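Local coordinates for formiminoglutamase (Trypanosoma cruzi, PDB 4MYK), which is an arginase-like manganese metalloenzyme that hydrolyses N-formimino-L-glutamate to L-glutamate and formamide, at residues A261-P272 and M298-R309. The protein carries 1 engineered substitution. Residues are numbered along the deposited sequence; the frame is centred on the assembly and turned at random.
Sequences AFDMCFLAGKTP and MFYHFVLGFATR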
ATOM      1  N   ALA A 261      -9.435  -9.096   1.856  1.00 15.07           N
ATOM      2  CA  ALA A 261      -9.760 -10.075   0.830  1.00 15.24           C
ATOM      3  C   ALA A 261      -9.618 -11.502   1.366  1.00 13.77           C
ATOM      4  O   ALA A 261     -10.550 -12.300   1.265  1.00 15.72           O
ATOM      5  CB  ALA A 261      -8.884  -9.867  -0.391  1.00 16.14           C
ATOM      6  N   PHE A 262      -8.457 -11.817   1.936  1.00 14.47           N
ATOM      7  CA  PHE A 262      -8.215 -13.125   2.542  1.00 13.45           C
ATOM      8  C   PHE A 262      -9.270 -13.440   3.597  1.00 17.13           C
ATOM      9  O   PHE A 262      -9.875 -14.512   3.581  1.00 16.96           O
ATOM     10  CB  PHE A 262      -6.857 -13.166   3.227  1.00 15.11           C
ATOM     11  CG  PHE A 262      -5.706 -12.976   2.302  1.00 15.34           C
ATOM     12  CD1 PHE A 262      -5.902 -12.914   0.936  1.00 15.48           C
ATOM     13  CD2 PHE A 262      -4.418 -12.859   2.801  1.00 13.33           C
ATOM     14  CE1 PHE A 262      -4.832 -12.738   0.079  1.00 17.75           C
ATOM     15  CE2 PHE A 262      -3.346 -12.684   1.960  1.00 14.58           C
ATOM     16  CZ  PHE A 262      -3.548 -12.624   0.591  1.00 18.15           C
ATOM     17  N   ASP A 263      -9.466 -12.509   4.525  1.00 14.07           N
ATOM     18  CA  ASP A 263     -10.451 -12.682   5.583  1.00 14.79           C
ATOM     19  C   ASP A 263     -11.854 -12.936   5.035  1.00 16.36           C
ATOM     20  O   ASP A 263     -12.619 -13.709   5.616  1.00 16.52           O
ATOM     21  CB  ASP A 263     -10.470 -11.464   6.501  1.00 15.89           C
ATOM     22  CG  ASP A 263      -9.232 -11.368   7.383  1.00 16.94           C
ATOM     23  OD1 ASP A 263      -8.312 -12.187   7.221  1.00 18.63           O
ATOM     24  OD2 ASP A 263      -9.187 -10.468   8.241  1.00 19.21           O
ATOM     25  N   MET A 264     -12.192 -12.276   3.929  1.00 12.62           N
ATOM     26  CA  MET A 264     -13.506 -12.450   3.306  1.00 15.42           C
ATOM     27  C   MET A 264     -13.629 -13.796   2.610  1.00 14.65           C
ATOM     28  O   MET A 264     -14.688 -14.420   2.628  1.00 18.59           O
ATOM     29  CB  MET A 264     -13.778 -11.346   2.287  1.00 18.20           C
ATOM     30  CG  MET A 264     -13.976  -9.962   2.871  1.00 14.19           C
ATOM     31  SD  MET A 264     -13.940  -8.731   1.552  1.00 16.18           S
ATOM     32  CE  MET A 264     -15.345  -9.245   0.566  1.00 14.18           C
ATOM     33  N   CYS A 265     -12.548 -14.228   1.971  1.00 14.90           N
ATOM     34  CA  CYS A 265     -12.517 -15.540   1.335  1.00 14.70           C
ATOM     35  C   CYS A 265     -12.622 -16.682   2.358  1.00 16.33           C
ATOM     36  O   CYS A 265     -13.303 -17.673   2.111  1.00 14.50           O
ATOM     37  CB  CYS A 265     -11.273 -15.686   0.458  1.00 16.23           C
ATOM     38  SG  CYS A 265     -11.407 -14.724  -1.053  1.00 14.39           S
ATOM     39  N   PHE A 266     -11.967 -16.518   3.507  1.00 15.69           N
ATOM     40  CA  PHE A 266     -12.095 -17.483   4.592  1.00 15.68           C
ATOM     41  C   PHE A 266     -13.548 -17.589   5.082  1.00 18.76           C
ATOM     42  O   PHE A 266     -14.062 -18.691   5.284  1.00 18.08           O
ATOM     43  CB  PHE A 266     -11.176 -17.122   5.752  1.00 16.21           C
ATOM     44  CG  PHE A 266     -11.065 -18.207   6.800  1.00 19.95           C
ATOM     45  CD1 PHE A 266     -12.001 -18.312   7.817  1.00 20.99           C
ATOM     46  CD2 PHE A 266     -10.022 -19.120   6.765  1.00 17.39           C
ATOM     47  CE1 PHE A 266     -11.895 -19.312   8.780  1.00 23.85           C
ATOM     48  CE2 PHE A 266      -9.912 -20.116   7.722  1.00 21.26           C
ATOM     49  CZ  PHE A 266     -10.848 -20.216   8.726  1.00 18.90           C
ATOM     50  N   LEU A 267     -14.207 -16.449   5.275  1.00 18.98           N
ATOM     51  CA  LEU A 267     -15.605 -16.453   5.702  1.00 19.87           C
ATOM     52  C   LEU A 267     -16.453 -17.218   4.692  1.00 19.71           C
ATOM     53  O   LEU A 267     -17.184 -18.130   5.060  1.00 20.56           O
ATOM     54  CB  LEU A 267     -16.137 -15.019   5.888  1.00 19.35           C
ATOM     55  CG  LEU A 267     -17.618 -14.798   6.253  1.00 20.89           C
ATOM     56  CD1 LEU A 267     -17.966 -15.406   7.600  1.00 18.83           C
ATOM     57  CD2 LEU A 267     -17.948 -13.305   6.242  1.00 20.47           C
ATOM     58  N   ALA A 268     -16.334 -16.842   3.420  1.00 16.88           N
ATOM     59  CA  ALA A 268     -17.060 -17.493   2.338  1.00 17.23           C
ATOM     60  C   ALA A 268     -16.869 -19.008   2.376  1.00 17.97           C
ATOM     61  O   ALA A 268     -17.819 -19.777   2.195  1.00 17.89           O
ATOM     62  CB  ALA A 268     -16.610 -16.924   0.991  1.00 14.98           C
ATOM     63  N   GLY A 269     -15.630 -19.428   2.609  1.00 15.80           N
ATOM     64  CA  GLY A 269     -15.288 -20.841   2.632  1.00 20.84           C
ATOM     65  C   GLY A 269     -15.974 -21.609   3.747  1.00 19.21           C
ATOM     66  O   GLY A 269     -16.451 -22.725   3.537  1.00 22.30           O
ATOM     67  N   LYS A 270     -16.025 -21.012   4.932  1.00 20.04           N
ATOM     68  CA  LYS A 270     -16.651 -21.649   6.090  1.00 19.80           C
ATOM     69  C   LYS A 270     -18.180 -21.517   6.070  1.00 20.32           C
ATOM     70  O   LYS A 270     -18.876 -22.168   6.852  1.00 22.09           O
ATOM     71  CB  LYS A 270     -16.084 -21.062   7.386  1.00 20.79           C
ATOM     72  CG  LYS A 270     -16.538 -19.651   7.664  1.00 20.60           C
ATOM     73  CD  LYS A 270     -15.757 -19.058   8.801  1.00 25.62           C
ATOM     74  CE  LYS A 270     -15.945 -19.866  10.069  1.00 28.68           C
ATOM     75  NZ  LYS A 270     -17.174 -19.457  10.814  1.00 38.44           N
ATOM     76  N   THR A 271     -18.689 -20.676   5.169  1.00 21.16           N
ATOM     77  CA  THR A 271     -20.129 -20.407   5.040  1.00 22.19           C
ATOM     78  C   THR A 271     -20.778 -21.408   4.094  1.00 20.46           C
ATOM     79  O   THR A 271     -20.603 -21.317   2.883  1.00 18.39           O
ATOM     80  CB  THR A 271     -20.391 -18.965   4.528  1.00 19.75           C
ATOM     81  OG1 THR A 271     -20.072 -18.033   5.567  1.00 18.83           O
ATOM     82  CG2 THR A 271     -21.847 -18.780   4.123  1.00 19.78           C
ATOM     83  N   PRO A 272     -21.533 -22.361   4.654  1.00 21.20           N
ATOM     84  CA  PRO A 272     -22.048 -23.536   3.942  1.00 18.63           C
ATOM     85  C   PRO A 272     -23.091 -23.220   2.869  1.00 19.61           C
ATOM     86  O   PRO A 272     -23.337 -24.055   1.995  1.00 22.87           O
ATOM     87  CB  PRO A 272     -22.666 -24.378   5.060  1.00 22.60           C
ATOM     88  CG  PRO A 272     -22.991 -23.410   6.126  1.00 24.72           C
ATOM     89  CD  PRO A 272     -21.910 -22.368   6.076  1.00 20.65           C
ATOM     90  N   MET A 298      -5.925 -15.752  -1.849  1.00 16.42           N
ATOM     91  CA  MET A 298      -7.360 -15.595  -1.653  1.00 14.09           C
ATOM     92  C   MET A 298      -8.100 -16.937  -1.760  1.00 15.36           C
ATOM     93  O   MET A 298      -8.945 -17.264  -0.918  1.00 16.47           O
ATOM     94  CB  MET A 298      -7.915 -14.592  -2.661  1.00 11.89           C
ATOM     95  CG  MET A 298      -7.649 -13.145  -2.308  1.00 12.92           C
ATOM     96  SD  MET A 298      -8.193 -11.989  -3.588  1.00 15.77           S
ATOM     97  CE  MET A 298      -9.965 -12.258  -3.618  1.00 15.28           C
ATOM     98  N   PHE A 299      -7.795 -17.697  -2.811  1.00 14.26           N
ATOM     99  CA  PHE A 299      -8.333 -19.056  -3.000  1.00 14.60           C
ATOM    100  C   PHE A 299      -7.908 -19.967  -1.841  1.00 14.68           C
ATOM    101  O   PHE A 299      -8.692 -20.758  -1.322  1.00 15.46           O
ATOM    102  CB  PHE A 299      -7.847 -19.623  -4.344  1.00 15.27           C
ATOM    103  CG  PHE A 299      -8.091 -21.102  -4.516  1.00 14.52           C
ATOM    104  CD1 PHE A 299      -9.357 -21.580  -4.800  1.00 15.33           C
ATOM    105  CD2 PHE A 299      -7.043 -22.009  -4.411  1.00 13.88           C
ATOM    106  CE1 PHE A 299      -9.581 -22.934  -4.951  1.00 15.34           C
ATOM    107  CE2 PHE A 299      -7.259 -23.364  -4.565  1.00 13.41           C
ATOM    108  CZ  PHE A 299      -8.524 -23.826  -4.839  1.00 17.55           C
ATOM    109  N   TYR A 300      -6.647 -19.837  -1.452  1.00 15.08           N
ATOM    110  CA  TYR A 300      -6.090 -20.561  -0.323  1.00 15.16           C
ATOM    111  C   TYR A 300      -6.923 -20.367   0.950  1.00 14.95           C
ATOM    112  O   TYR A 300      -7.241 -21.327   1.643  1.00 16.24           O
ATOM    113  CB  TYR A 300      -4.642 -20.113  -0.094  1.00 15.99           C
ATOM    114  CG  TYR A 300      -4.067 -20.559   1.230  1.00 18.37           C
ATOM    115  CD1 TYR A 300      -3.786 -21.897   1.467  1.00 20.06           C
ATOM    116  CD2 TYR A 300      -3.811 -19.647   2.241  1.00 17.04           C
ATOM    117  CE1 TYR A 300      -3.270 -22.318   2.676  1.00 17.65           C
ATOM    118  CE2 TYR A 300      -3.302 -20.057   3.457  1.00 17.02           C
ATOM    119  CZ  TYR A 300      -3.031 -21.397   3.668  1.00 19.25           C
ATOM    120  OH  TYR A 300      -2.515 -21.822   4.875  1.00 18.83           O
ATOM    121  N   HIS A 301      -7.274 -19.121   1.249  1.00 15.43           N
ATOM    122  CA  HIS A 301      -8.055 -18.809   2.438  1.00 13.25           C
ATOM    123  C   HIS A 301      -9.454 -19.377   2.291  1.00 16.49           C
ATOM    124  O   HIS A 301     -10.021 -19.903   3.251  1.00 16.30           O
ATOM    125  CB  HIS A 301      -8.103 -17.294   2.681  1.00 16.31           C
ATOM    126  CG  HIS A 301      -6.892 -16.759   3.385  1.00 17.36           C
ATOM    127  ND1 HIS A 301      -5.724 -16.440   2.726  1.00 15.88           N
ATOM    128  CD2 HIS A 301      -6.661 -16.506   4.697  1.00 16.94           C
ATOM    129  CE1 HIS A 301      -4.828 -16.011   3.599  1.00 18.37           C
ATOM    130  NE2 HIS A 301      -5.371 -16.043   4.802  1.00 18.02           N
ATOM    131  N   PHE A 302     -10.014 -19.275   1.087  1.00 14.67           N
ATOM    132  CA  PHE A 302     -11.304 -19.889   0.843  1.00 14.81           C
ATOM    133  C   PHE A 302     -11.228 -21.375   1.183  1.00 16.90           C
ATOM    134  O   PHE A 302     -12.080 -21.898   1.899  1.00 17.40           O
ATOM    135  CB  PHE A 302     -11.782 -19.740  -0.608  1.00 16.77           C
ATOM    136  CG  PHE A 302     -12.931 -20.651  -0.918  1.00 17.72           C
ATOM    137  CD1 PHE A 302     -14.229 -20.280  -0.596  1.00 20.31           C
ATOM    138  CD2 PHE A 302     -12.707 -21.920  -1.429  1.00 17.31           C
ATOM    139  CE1 PHE A 302     -15.289 -21.140  -0.816  1.00 18.80           C
ATOM    140  CE2 PHE A 302     -13.755 -22.780  -1.657  1.00 17.17           C
ATOM    141  CZ  PHE A 302     -15.049 -22.390  -1.350  1.00 18.32           C
ATOM    142  N   VAL A 303     -10.210 -22.042   0.643  1.00 14.70           N
ATOM    143  CA  VAL A 303     -10.001 -23.468   0.845  1.00 15.27           C
ATOM    144  C   VAL A 303      -9.913 -23.841   2.332  1.00 17.87           C
ATOM    145  O   VAL A 303     -10.505 -24.834   2.761  1.00 19.87           O
ATOM    146  CB  VAL A 303      -8.738 -23.943   0.117  1.00 17.71           C
ATOM    147  CG1 VAL A 303      -8.323 -25.330   0.605  1.00 19.60           C
ATOM    148  CG2 VAL A 303      -8.962 -23.929  -1.391  1.00 17.58           C
ATOM    149  N   LEU A 304      -9.183 -23.045   3.109  1.00 16.74           N
ATOM    150  CA  LEU A 304      -9.115 -23.228   4.554  1.00 17.40           C
ATOM    151  C   LEU A 304     -10.487 -23.097   5.213  1.00 17.37           C
ATOM    152  O   LEU A 304     -10.832 -23.876   6.097  1.00 18.78           O
ATOM    153  CB  LEU A 304      -8.171 -22.206   5.174  1.00 17.45           C
ATOM    154  CG  LEU A 304      -6.674 -22.442   5.007  1.00 16.85           C
ATOM    155  CD1 LEU A 304      -5.913 -21.373   5.752  1.00 19.22           C
ATOM    156  CD2 LEU A 304      -6.297 -23.810   5.524  1.00 18.94           C
ATOM    157  N   GLY A 305     -11.255 -22.094   4.798  1.00 16.91           N
ATOM    158  CA  GLY A 305     -12.580 -21.879   5.341  1.00 17.84           C
ATOM    159  C   GLY A 305     -13.463 -23.070   5.037  1.00 20.40           C
ATOM    160  O   GLY A 305     -14.244 -23.523   5.877  1.00 18.99           O
ATOM    161  N   PHE A 306     -13.325 -23.576   3.817  1.00 16.57           N
ATOM    162  CA  PHE A 306     -14.097 -24.722   3.356  1.00 19.73           C
ATOM    163  C   PHE A 306     -13.805 -25.952   4.211  1.00 20.05           C
ATOM    164  O   PHE A 306     -14.713 -26.695   4.594  1.00 20.87           O
ATOM    165  CB  PHE A 306     -13.765 -25.010   1.899  1.00 16.77           C
ATOM    166  CG  PHE A 306     -14.770 -25.872   1.208  1.00 17.06           C
ATOM    167  CD1 PHE A 306     -15.915 -25.315   0.645  1.00 18.69           C
ATOM    168  CD2 PHE A 306     -14.573 -27.239   1.110  1.00 17.28           C
ATOM    169  CE1 PHE A 306     -16.845 -26.107  -0.002  1.00 17.68           C
ATOM    170  CE2 PHE A 306     -15.496 -28.036   0.467  1.00 18.24           C
ATOM    171  CZ  PHE A 306     -16.635 -27.466  -0.095  1.00 17.52           C
ATOM    172  N   ALA A 307     -12.531 -26.152   4.523  1.00 17.75           N
ATOM    173  CA  ALA A 307     -12.134 -27.291   5.342  1.00 19.00           C
ATOM    174  C   ALA A 307     -12.881 -27.337   6.682  1.00 22.82           C
ATOM    175  O   ALA A 307     -12.884 -28.369   7.357  1.00 24.75           O
ATOM    176  CB  ALA A 307     -10.622 -27.287   5.566  1.00 20.02           C
ATOM    177  N   THR A 308     -13.514 -26.227   7.064  1.00 23.23           N
ATOM    178  CA  THR A 308     -14.179 -26.164   8.362  1.00 23.57           C
ATOM    179  C   THR A 308     -15.662 -26.493   8.305  1.00 24.92           C
ATOM    180  O   THR A 308     -16.248 -26.800   9.336  1.00 25.24           O
ATOM    181  CB  THR A 308     -13.987 -24.803   9.108  1.00 19.68           C
ATOM    182  OG1 THR A 308     -14.614 -23.750   8.373  1.00 21.35           O
ATOM    183  CG2 THR A 308     -12.509 -24.483   9.329  1.00 19.97           C
ATOM    184  N   ARG A 309     -16.282 -26.442   7.128  1.00 27.35           N
ATOM    185  CA  ARG A 309     -17.698 -26.796   7.093  1.00 25.86           C
ATOM    186  C   ARG A 309     -17.943 -28.285   7.308  1.00 26.96           C
ATOM    187  O   ARG A 309     -17.133 -29.122   6.893  1.00 30.11           O
ATOM    188  CB  ARG A 309     -18.435 -26.302   5.843  1.00 24.44           C
ATOM    189  CG  ARG A 309     -17.613 -25.894   4.659  1.00 21.55           C
ATOM    190  CD  ARG A 309     -18.569 -25.562   3.495  1.00 21.00           C
ATOM    191  NE  ARG A 309     -18.256 -24.303   2.817  1.00 20.99           N
ATOM    192  CZ  ARG A 309     -18.868 -23.869   1.721  1.00 21.38           C
ATOM    193  NH1 ARG A 309     -19.833 -24.590   1.166  1.00 20.17           N
ATOM    194  NH2 ARG A 309     -18.508 -22.715   1.173  1.00 20.73           N
TER
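Gly-269 and Gly-305 face each other where helices 258-270 and 290-306 pack closest, their CA atoms 4.0 Å apart. The segment axes approach to 6.3 Å and run roughly parallel, with a crossing angle of -33°. Neither glycine has a side chain, and this lets the two backbones come so close. They exchange CA-H...O contacts in both directions, including Phe-302 CA to Cys-265 O at 3.2 Å. The arrangement recalls the GASright pairing described for membrane helices.

Aromatic rings flank the glycines. Phe-266 has CG anti to its backbone N (chi1 -169°), which brings one ring face over Gly-305 CA, 4.0 Å from the ring centroid. On the other helix, Phe-302 CD1 lies 3.4 Å from Gly-269 CA. Further toward the N-terminal ends, Phe-262 CB sits above the middle of the His-301 imidazole, 3.4 Å from its centroid. The two rings are nearly parallel but slid apart. His-301 ND1 bonds to Tyr-297 O, which fixes the imidazole. Met-298 CG meets the Phe-262 ring at its edge, and Met-298 SD lies 3.9 Å from Ala-261 CB. Phe-235 of strand 231-236 covers this apolar end.

The loose, solvent-facing side is Lys-270, Thr-308 and Pro-272. Lys-270 touches Thr-308 OG1 through CB, and the rest of its chain extends off the contact. Arg-309 packs at the border and makes the side-chain hydrogen bonds across the contact. Its NE points almost straight at Gly-269 O (N-H...O angle 169°), in the guanidinium plane; the modelled 2.5 Å is doubtfully short. NH2 adds weak bonds to Ala-268 O and Gly-269 O, and a further bond to Val-274 O.

Helix 258-270 belongs to the beta-alpha-beta crossover joining neighbouring parallel strands 231-236 and 274-280. The chemistry implies backbone-to-backbone helix packing, with an arginine taking up carbonyls at the end of helix 258-270.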